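Local coordinates for protein putative superoxide reductase (Thermotoga maritima, PDB 3QZB) that probably reduces superoxide to hydrogen peroxide at an iron centre, using electrons delivered by reduced rubredoxin, at residues E37-D42 / Q137-E142. Residues are numbered along the deposited sequence; the frame is centred on the assembly and turned at random. Where two conformers were deposited one is given.
Sequences EKVKKD and QKITVE
Val39 and Val141 meet on the inner side of a short parallel β pairing, where strand 38-39 lies along the C-terminal strand 131-141 of the immunoglobulin-like β-sandwich, far from the iron. Their CG2 methyls touch at 3.8 Å, while CG1 of Val39, set anti to its carbonyl carbon (chi1 -60°), reaches CD1 of Ile139, the two side chains crossing at about a right angle. Val45 and Leu115 from the opposing sheet pack against this apolar group. Three backbone hydrogen bonds join the strands: Thr140 N to Glu37 O, Val39 N to Thr140 O and Glu142 N to Val39 O. A CA-H...O contact from Lys38 CA also reaches Thr140 O (3.1 Å). The outer side is polar. Lys38 runs past the CG2 methyl of Thr140, then bends at chi3 and chi4 (97° and 92°), turning NZ to OE2 of Glu142 in a salt bridge whose hydrogen bond is weak at 3.1 Å. In the conformer given, Lys40 lies alongside Glu142, pointing the same way, with its CG 3.5 Å from Glu142 OE1, and a water links Lys40 NZ to Glu142 OE2. Without this carboxylate, as with an alanine here, the Lys38 ammonium would probably lose its mate and be freer to turn, and Lys40 its water-mediated link. At the Glu37 end of the pairing, a water donates to Glu37 O and hydrogen-bonds Thr140 OG1; beside Lys41, another accepts from Lys41 N at 3.0 Å and donates to Glu142 OE1.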
loop_
_atom_site.group_PDB
_atom_site.type_symbol
_atom_site.label_atom_id
_atom_site.label_comp_id
_atom_site.label_asym_id
_atom_site.label_seq_id
_atom_site.Cartn_x
_atom_site.Cartn_y
_atom_site.Cartn_z
ATOM N N GLU A 37 -20.629 -0.941 -19.403
ATOM C CA GLU A 37 -21.676 -0.039 -18.971
ATOM C C GLU A 37 -22.655 -0.712 -17.989
ATOM O O GLU A 37 -23.191 -0.070 -17.082
ATOM C CB GLU A 37 -22.463 0.443 -20.209
ATOM C CG GLU A 37 -23.612 1.314 -19.966
ATOM C CD GLU A 37 -24.182 1.929 -21.255
ATOM O OE1 GLU A 37 -24.028 1.313 -22.342
ATOM O OE2 GLU A 37 -24.800 3.013 -21.146
ATOM N N LYS A 38 -22.938 -1.981 -18.241
ATOM C CA LYS A 38 -23.967 -2.691 -17.464
ATOM C C LYS A 38 -23.509 -4.126 -17.273
ATOM O O LYS A 38 -22.936 -4.730 -18.183
ATOM C CB LYS A 38 -25.314 -2.642 -18.197
ATOM C CG LYS A 38 -26.476 -3.336 -17.446
ATOM C CD LYS A 38 -27.809 -3.117 -18.199
ATOM C CE LYS A 38 -28.183 -4.324 -19.120
ATOM N NZ LYS A 38 -29.080 -5.415 -18.509
ATOM N N VAL A 39 -23.750 -4.658 -16.068
ATOM C CA VAL A 39 -23.342 -5.992 -15.685
ATOM C C VAL A 39 -24.457 -6.688 -14.915
ATOM O O VAL A 39 -25.362 -6.039 -14.407
ATOM C CB VAL A 39 -22.051 -5.965 -14.838
ATOM C CG1 VAL A 39 -20.909 -5.327 -15.657
ATOM C CG2 VAL A 39 -22.271 -5.249 -13.522
ATOM N N LYS A 40 -24.356 -8.008 -14.831
ATOM C CA LYS A 40 -25.270 -8.793 -14.015
ATOM C C LYS A 40 -24.876 -8.707 -12.551
ATOM O O LYS A 40 -23.716 -8.469 -12.184
ATOM C CB LYS A 40 -25.265 -10.255 -14.460
ATOM C CG LYS A 40 -25.699 -10.448 -15.889
ATOM C CD LYS A 40 -25.563 -11.887 -16.359
ATOM C CE LYS A 40 -26.131 -12.077 -17.798
ATOM N NZ LYS A 40 -25.522 -11.206 -18.847
ATOM N N LYS A 41 -25.847 -8.954 -11.684
ATOM C CA LYS A 41 -25.579 -8.948 -10.253
ATOM C C LYS A 41 -24.587 -10.018 -9.858
ATOM O O LYS A 41 -24.728 -11.171 -10.203
ATOM C CB LYS A 41 -26.915 -9.134 -9.499
ATOM C CG LYS A 41 -26.837 -8.930 -8.012
ATOM C CD LYS A 41 -28.181 -9.150 -7.307
ATOM C CE LYS A 41 -28.053 -9.144 -5.784
ATOM N NZ LYS A 41 -29.362 -9.274 -5.052
ATOM N N ASP A 42 -23.553 -9.602 -9.148
ATOM C CA ASP A 42 -22.537 -10.514 -8.595
ATOM C C ASP A 42 -21.594 -11.135 -9.639
ATOM O O ASP A 42 -20.697 -11.902 -9.288
ATOM C CB ASP A 42 -23.124 -11.609 -7.675
ATOM C CG ASP A 42 -24.033 -11.064 -6.574
ATOM O OD1 ASP A 42 -23.727 -10.033 -5.980
ATOM O OD2 ASP A 42 -25.074 -11.728 -6.307
ATOM N N GLN A 137 -16.778 6.947 -13.908
ATOM C CA GLN A 137 -17.676 6.328 -14.898
ATOM C C GLN A 137 -18.792 5.616 -14.131
ATOM O O GLN A 137 -18.521 4.837 -13.236
ATOM C CB GLN A 137 -16.872 5.260 -15.747
ATOM C CG GLN A 137 -17.509 4.651 -16.846
ATOM C CD GLN A 137 -16.505 4.067 -17.670
ATOM O OE1 GLN A 137 -15.547 4.762 -18.102
ATOM N NE2 GLN A 137 -16.660 2.828 -17.913
ATOM N N LYS A 138 -20.034 5.815 -14.579
ATOM C CA LYS A 138 -21.158 5.064 -14.045
ATOM C C LYS A 138 -21.115 3.598 -14.475
ATOM O O LYS A 138 -20.688 3.301 -15.592
ATOM C CB LYS A 138 -22.441 5.669 -14.569
ATOM C CG LYS A 138 -23.717 5.305 -13.849
ATOM C CD LYS A 138 -23.801 6.105 -12.514
ATOM C CE LYS A 138 -25.002 5.720 -11.635
ATOM N NZ LYS A 138 -25.084 4.220 -11.391
ATOM N N ILE A 139 -21.615 2.709 -13.618
ATOM C CA ILE A 139 -21.840 1.296 -13.980
ATOM C C ILE A 139 -23.217 0.917 -13.436
ATOM O O ILE A 139 -23.567 1.196 -12.288
ATOM C CB ILE A 139 -20.701 0.365 -13.538
ATOM C CG1 ILE A 139 -20.882 -1.039 -14.112
ATOM C CG2 ILE A 139 -20.530 0.432 -12.009
ATOM C CD1 ILE A 139 -19.607 -1.887 -14.046
ATOM N N THR A 140 -23.983 0.259 -14.309
ATOM C CA THR A 140 -25.339 -0.184 -13.944
ATOM C C THR A 140 -25.259 -1.688 -13.672
ATOM O O THR A 140 -24.652 -2.459 -14.443
ATOM C CB THR A 140 -26.293 0.086 -15.098
ATOM O OG1 THR A 140 -26.359 1.503 -15.317
ATOM C CG2 THR A 140 -27.690 -0.436 -14.800
ATOM N N VAL A 141 -25.873 -2.132 -12.580
ATOM C CA VAL A 141 -25.893 -3.524 -12.186
ATOM C C VAL A 141 -27.353 -3.972 -12.199
ATOM O O VAL A 141 -28.227 -3.294 -11.645
ATOM C CB VAL A 141 -25.284 -3.699 -10.785
ATOM C CG1 VAL A 141 -25.317 -5.153 -10.370
ATOM C CG2 VAL A 141 -23.830 -3.134 -10.781
ATOM N N GLU A 142 -27.626 -5.102 -12.792
ATOM C CA GLU A 142 -28.962 -5.698 -12.781
ATOM C C GLU A 142 -29.453 -5.866 -11.363
ATOM O O GLU A 142 -28.695 -6.179 -10.442
ATOM C CB GLU A 142 -28.970 -7.042 -13.485
ATOM C CG GLU A 142 -28.810 -6.961 -14.982
ATOM C CD GLU A 142 -28.928 -8.232 -15.746
ATOM O OE1 GLU A 142 -28.949 -9.311 -15.127
ATOM O OE2 GLU A 142 -28.924 -8.146 -16.992
HETATM O O HOH W 1 -24.003 2.552 -16.531
HETATM O O HOH W 2 -27.973 -9.702 -18.866
HETATM O O HOH W 3 -28.387 -10.189 -12.579
#